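Local coordinates for phytochromobilin synthase (Solanum lycopersicum, PDB 6KME), which binds biliverdin IX alpha and probably reduces it, with electrons from ferredoxin, to phytochromobilin, the chromophore of plant phytochromes, at residues S51-Q56 with I81-S86; T69-L74 with R247-D252. The protein carries 1 engineered substitution. One frame throughout, in Å; residues are numbered along the deposited sequence. Where two conformers were deposited one is given.

How the contacts relate
Between them the two contacts use the first three strands of the seven-stranded antiparallel sheet, with centres 18 Å apart. Contact 1 reaches from strand 51-63 to strand 81-91, and strand 69-77, the strand side of contact 2, runs between those two. The segments therefore alternate along the chain: 51-56, 69-74, 81-86 and finally 247-252. Gln56 NE2 lies 2.9 Å from Met73 O, and Ser86 N lies 3.0 Å from Leu74 O, both probable hydrogen bonds. Contact 1 brings together alternate strands of one sheet, while contact 2 joins that sheet to helix 242-249, so the strand bonded to both sides of contact 1 also carries a helix end that borders the bound biliverdin.

Contact 1 of 2, residues S51-Q56 with I81-S86; sequences SPSPLQ and IRLLRS
Leu55 and Leu83 meet methyl to methyl, their side chains crossing at about a right angle. One branch of Leu55 does the touching: CD1 sits 4.0 Å from Leu83 CD2 and 4.1 Å from Leu83 CD1, so it faces the fork of the other leucine. Leu83 presents that fork although its CB bond is not aimed at residues 51-56; with CG anti to the backbone N (chi1 177°), the branched end swings across to them. Ser53 completes the group, its OG lying 4.2 Å from Leu83 CD1 in a plain van der Waals approach. That hydroxyl is already engaged, accepting from Leu55 N at 2.9 Å with an N-H...O angle of 161°. The bond closes an ST turn where the chain passes into the short 3-10 segment 54-56, and so ties together the two residues that meet Leu83. On the other strand, Arg82 and Leu83 both face Phe103 in a classic beta bulge, at the point where the chain turns a corner. Strand 69-77 lies between the two partner strands in the antiparallel sheet, and Ser75 on it touches the side chains of both Ser53 and Leu55. Asn264, in a loop, packs against both leucines.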
loop_
_atom_site.group_PDB
_atom_site.type_symbol
_atom_site.label_atom_id
_atom_site.label_comp_id
_atom_site.label_asym_id
_atom_site.label_seq_id
_atom_site.Cartn_x
_atom_site.Cartn_y
_atom_site.Cartn_z
ATOM N N SER A 51 -5.466 19.486 1.012
ATOM C CA SER A 51 -4.573 20.597 0.752
ATOM C C SER A 51 -3.307 20.066 0.087
ATOM O O SER A 51 -2.978 18.883 0.231
ATOM C CB SER A 51 -4.230 21.357 2.045
ATOM O OG SER A 51 -3.658 20.506 3.017
ATOM N N PRO A 52 -2.599 20.894 -0.676
ATOM C CA PRO A 52 -1.398 20.399 -1.360
ATOM C C PRO A 52 -0.318 20.004 -0.362
ATOM O O PRO A 52 -0.087 20.693 0.634
ATOM C CB PRO A 52 -0.966 21.595 -2.216
ATOM C CG PRO A 52 -1.522 22.785 -1.508
ATOM C CD PRO A 52 -2.816 22.336 -0.904
ATOM N N SER A 53 0.336 18.866 -0.624
ATOM C CA SER A 53 1.530 18.540 0.144
ATOM C C SER A 53 2.714 19.378 -0.333
ATOM O O SER A 53 2.825 19.678 -1.524
ATOM C CB SER A 53 1.876 17.052 0.003
ATOM O OG SER A 53 3.207 16.783 0.423
ATOM N N PRO A 54 3.624 19.749 0.577
ATOM C CA PRO A 54 4.889 20.364 0.140
ATOM C C PRO A 54 5.680 19.487 -0.815
ATOM O O PRO A 54 6.538 19.999 -1.540
ATOM C CB PRO A 54 5.655 20.574 1.455
ATOM C CG PRO A 54 4.640 20.418 2.542
ATOM C CD PRO A 54 3.598 19.501 2.028
ATOM N N LEU A 55 5.424 18.181 -0.841
ATOM C CA LEU A 55 6.142 17.316 -1.773
ATOM C C LEU A 55 5.846 17.662 -3.230
ATOM O O LEU A 55 6.654 17.330 -4.102
ATOM C CB LEU A 55 5.799 15.848 -1.497
ATOM C CG LEU A 55 6.343 15.267 -0.188
ATOM C CD1 LEU A 55 5.736 13.882 0.112
ATOM C CD2 LEU A 55 7.861 15.195 -0.245
ATOM N N GLN A 56 4.725 18.340 -3.509
ATOM C CA GLN A 56 4.391 18.621 -4.900
ATOM C C GLN A 56 5.434 19.506 -5.574
ATOM O O GLN A 56 5.543 19.475 -6.806
ATOM C CB GLN A 56 2.996 19.257 -5.001
ATOM C CG GLN A 56 2.344 19.131 -6.392
ATOM C CD GLN A 56 1.909 17.705 -6.746
ATOM O OE1 GLN A 56 0.974 17.163 -6.155
ATOM N NE2 GLN A 56 2.577 17.105 -7.728
ATOM N N ILE A 81 -5.173 13.087 7.488
ATOM C CA ILE A 81 -4.317 12.364 6.550
ATOM C C ILE A 81 -2.960 13.053 6.528
ATOM O O ILE A 81 -2.843 14.206 6.092
ATOM C CB ILE A 81 -4.937 12.313 5.150
ATOM C CG1 ILE A 81 -6.330 11.683 5.231
ATOM C CG2 ILE A 81 -4.040 11.528 4.172
ATOM C CD1 ILE A 81 -7.120 11.806 3.960
ATOM N N ARG A 82 -1.932 12.353 7.016
ATOM C CA ARG A 82 -0.570 12.870 6.913
ATOM C C ARG A 82 -0.140 13.023 5.455
ATOM O O ARG A 82 0.491 14.022 5.083
ATOM C CB ARG A 82 0.395 11.945 7.668
ATOM C CG ARG A 82 1.826 12.461 7.769
ATOM C CD ARG A 82 2.729 11.500 8.509
ATOM N NE ARG A 82 2.918 10.231 7.783
ATOM C CZ ARG A 82 3.735 10.062 6.750
ATOM N NH1 ARG A 82 4.452 11.082 6.297
ATOM N NH2 ARG A 82 3.840 8.865 6.168
ATOM N N LEU A 83 -0.471 12.050 4.612
ATOM C CA LEU A 83 0.002 12.065 3.229
ATOM C C LEU A 83 -0.902 11.194 2.377
ATOM O O LEU A 83 -1.073 10.005 2.664
ATOM C CB LEU A 83 1.454 11.577 3.127
ATOM C CG LEU A 83 1.965 11.503 1.685
ATOM C CD1 LEU A 83 1.847 12.873 0.967
ATOM C CD2 LEU A 83 3.401 10.982 1.645
ATOM N N LEU A 84 -1.479 11.782 1.342
ATOM C CA LEU A 84 -2.155 11.047 0.285
ATOM C C LEU A 84 -1.330 11.263 -0.973
ATOM O O LEU A 84 -1.156 12.407 -1.403
ATOM C CB LEU A 84 -3.583 11.550 0.084
ATOM C CG LEU A 84 -4.460 10.875 -0.970
ATOM C CD1 LEU A 84 -4.767 9.470 -0.533
ATOM C CD2 LEU A 84 -5.772 11.666 -1.154
ATOM N N ARG A 85 -0.808 10.180 -1.557
ATOM C CA ARG A 85 0.119 10.352 -2.669
ATOM C C ARG A 85 -0.086 9.258 -3.712
ATOM O O ARG A 85 -0.460 8.120 -3.398
ATOM C CB ARG A 85 1.580 10.406 -2.170
ATOM C CG ARG A 85 2.361 9.088 -2.188
ATOM C CD ARG A 85 1.869 8.107 -1.132
ATOM N NE ARG A 85 2.683 6.878 -1.050
ATOM C CZ ARG A 85 2.545 5.821 -1.848
ATOM N NH1 ARG A 85 1.651 5.842 -2.822
ATOM N NH2 ARG A 85 3.306 4.739 -1.672
ATOM N N SER A 86 0.134 9.634 -4.971
ATOM C CA SER A 86 0.007 8.707 -6.082
ATOM C C SER A 86 1.222 8.805 -6.994
ATOM O O SER A 86 1.775 9.891 -7.216
ATOM C CB SER A 86 -1.263 8.968 -6.898
ATOM O OG SER A 86 -1.200 10.229 -7.532
#

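Contact 2 of 2, residues T69-L74 with R247-D252; sequences TELQML and RLIGED
Leu71 packs on two neighbouring residues at the end of helix 242-249, using both of its methyls. Its CD1 and CD2 each lie 4.2 Å from Ile249 CG2, so a single methyl of the isoleucine faces the fork of the leucine. Leu71 CD1 also approaches Leu248 CD1, at 4.3 Å. Ile249 has CG1 between its backbone N and carbonyl carbon (chi1 59°), and this places CG2 anti to the carbonyl carbon, on the side where it meets Leu71.

The second kind of contact is mixed. Leu248 CD2 rests against the branch point of Thr69, 4.1 Å from CB and equally far from OG1, the two side chains crossing at about a right angle. The helix end is also tied to the chain just before strand 69-77 through backbone hydrogen bonding of Leu248 with Met65, while Thr69 N is bonded to Ser64 OG.

Gly250, with a positive phi of 89°, ends this helix and stands at the N-cap position of helix 251-262. Bilin reductases of this family hold their substrate between the central sheet and C-terminal helices, and the side chain of Leu248 lies about 6 Å from the bound biliverdin. With no hydrogen bond between the two segments, their contact probably rests on burial of apolar surface and methyl packing.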
loop_
_atom_site.group_PDB
_atom_site.type_symbol
_atom_site.label_atom_id
_atom_site.label_comp_id
_atom_site.label_asym_id
_atom_site.label_seq_id
_atom_site.Cartn_x
_atom_site.Cartn_y
_atom_site.Cartn_z
ATOM N N THR A 69 9.241 6.839 -20.956
ATOM C CA THR A 69 8.240 6.581 -19.930
ATOM C C THR A 69 8.162 7.761 -18.973
ATOM O O THR A 69 9.189 8.294 -18.544
ATOM C CB THR A 69 8.557 5.290 -19.155
ATOM O OG1 THR A 69 8.687 4.201 -20.077
ATOM C CG2 THR A 69 7.437 4.974 -18.187
ATOM N N GLU A 70 6.946 8.172 -18.633
ATOM C CA GLU A 70 6.747 9.294 -17.727
ATOM C C GLU A 70 6.188 8.792 -16.405
ATOM O O GLU A 70 5.260 7.974 -16.380
ATOM C CB GLU A 70 5.817 10.342 -18.339
ATOM C CG GLU A 70 5.679 11.589 -17.476
ATOM C CD GLU A 70 4.545 12.491 -17.933
ATOM O OE1 GLU A 70 3.987 12.247 -19.027
ATOM O OE2 GLU A 70 4.206 13.437 -17.190
ATOM N N LEU A 71 6.770 9.271 -15.313
ATOM C CA LEU A 71 6.264 9.017 -13.974
ATOM C C LEU A 71 5.558 10.286 -13.519
ATOM O O LEU A 71 6.150 11.370 -13.556
ATOM C CB LEU A 71 7.397 8.645 -13.013
ATOM C CG LEU A 71 8.171 7.322 -13.192
ATOM C CD1 LEU A 71 8.957 7.247 -14.504
ATOM C CD2 LEU A 71 9.107 7.148 -12.006
ATOM N N GLN A 72 4.294 10.163 -13.132
ATOM C CA GLN A 72 3.498 11.301 -12.687
ATOM C C GLN A 72 3.187 11.138 -11.207
ATOM O O GLN A 72 2.717 10.075 -10.779
ATOM C CB GLN A 72 2.203 11.418 -13.490
ATOM C CG GLN A 72 2.406 11.473 -14.989
ATOM C CD GLN A 72 1.329 10.708 -15.739
ATOM O OE1 GLN A 72 0.188 11.163 -15.842
ATOM N NE2 GLN A 72 1.683 9.531 -16.253
ATOM N N MET A 73 3.453 12.187 -10.427
ATOM C CA MET A 73 3.309 12.112 -8.979
ATOM C C MET A 73 2.436 13.245 -8.457
ATOM O O MET A 73 2.567 14.400 -8.881
ATOM C CB MET A 73 4.676 12.138 -8.299
ATOM C CG MET A 73 5.484 10.890 -8.600
ATOM S SD MET A 73 7.228 11.032 -8.234
ATOM C CE MET A 73 7.805 12.035 -9.610
ATOM N N LEU A 74 1.552 12.905 -7.520
ATOM C CA LEU A 74 0.659 13.865 -6.885
ATOM C C LEU A 74 0.699 13.645 -5.382
ATOM O O LEU A 74 0.900 12.523 -4.924
ATOM C CB LEU A 74 -0.771 13.707 -7.389
ATOM C CG LEU A 74 -1.056 13.907 -8.869
ATOM C CD1 LEU A 74 -2.433 13.347 -9.158
ATOM C CD2 LEU A 74 -0.996 15.396 -9.218
ATOM N N ARG A 247 15.247 0.559 -12.835
ATOM C CA ARG A 247 15.486 0.451 -14.272
ATOM C C ARG A 247 15.038 1.711 -15.007
ATOM O O ARG A 247 15.669 2.128 -15.985
ATOM C CB ARG A 247 14.769 -0.780 -14.832
ATOM C CG ARG A 247 14.548 -0.729 -16.339
ATOM C CD ARG A 247 14.171 -2.078 -16.936
ATOM N NE ARG A 247 12.953 -2.649 -16.366
ATOM C CZ ARG A 247 11.726 -2.202 -16.612
ATOM N NH1 ARG A 247 11.540 -1.158 -17.409
ATOM N NH2 ARG A 247 10.686 -2.801 -16.055
ATOM N N LEU A 248 13.945 2.335 -14.548
ATOM C CA LEU A 248 13.402 3.491 -15.265
ATOM C C LEU A 248 14.250 4.742 -15.048
ATOM O O LEU A 248 14.644 5.406 -16.014
ATOM C CB LEU A 248 11.954 3.745 -14.836
ATOM C CG LEU A 248 10.912 2.718 -15.300
ATOM C CD1 LEU A 248 9.569 3.018 -14.642
ATOM C CD2 LEU A 248 10.774 2.744 -16.802
ATOM N N ILE A 249 14.540 5.090 -13.789
ATOM C CA ILE A 249 15.156 6.382 -13.498
ATOM C C ILE A 249 16.521 6.256 -12.825
ATOM O O ILE A 249 17.121 7.275 -12.449
ATOM C CB ILE A 249 14.216 7.268 -12.658
ATOM C CG1 ILE A 249 13.849 6.592 -11.323
ATOM C CG2 ILE A 249 12.975 7.648 -13.464
ATOM C CD1 ILE A 249 13.020 7.550 -10.373
ATOM N N GLY A 250 17.045 5.039 -12.688
ATOM C CA GLY A 250 18.360 4.831 -12.108
ATOM C C GLY A 250 18.291 4.671 -10.598
ATOM O O GLY A 250 17.325 5.049 -9.945
ATOM N N GLU A 251 19.350 4.087 -10.034
ATOM C CA GLU A 251 19.314 3.730 -8.614
ATOM C C GLU A 251 19.200 4.956 -7.710
ATOM O O GLU A 251 18.444 4.942 -6.733
ATOM C CB GLU A 251 20.553 2.916 -8.233
ATOM C CG GLU A 251 20.690 2.770 -6.723
ATOM C CD GLU A 251 21.478 1.545 -6.294
ATOM O OE1 GLU A 251 20.866 0.461 -6.159
ATOM O OE2 GLU A 251 22.703 1.673 -6.083
ATOM N N ASP A 252 19.958 6.017 -8.001
ATOM C CA ASP A 252 19.991 7.174 -7.106
ATOM C C ASP A 252 18.629 7.859 -7.003
ATOM O O ASP A 252 18.129 8.097 -5.898
ATOM C CB ASP A 252 21.051 8.169 -7.577
ATOM C CG ASP A 252 21.170 9.362 -6.644
ATOM O OD1 ASP A 252 21.747 9.196 -5.546
ATOM O OD2 ASP A 252 20.679 10.458 -7.000
#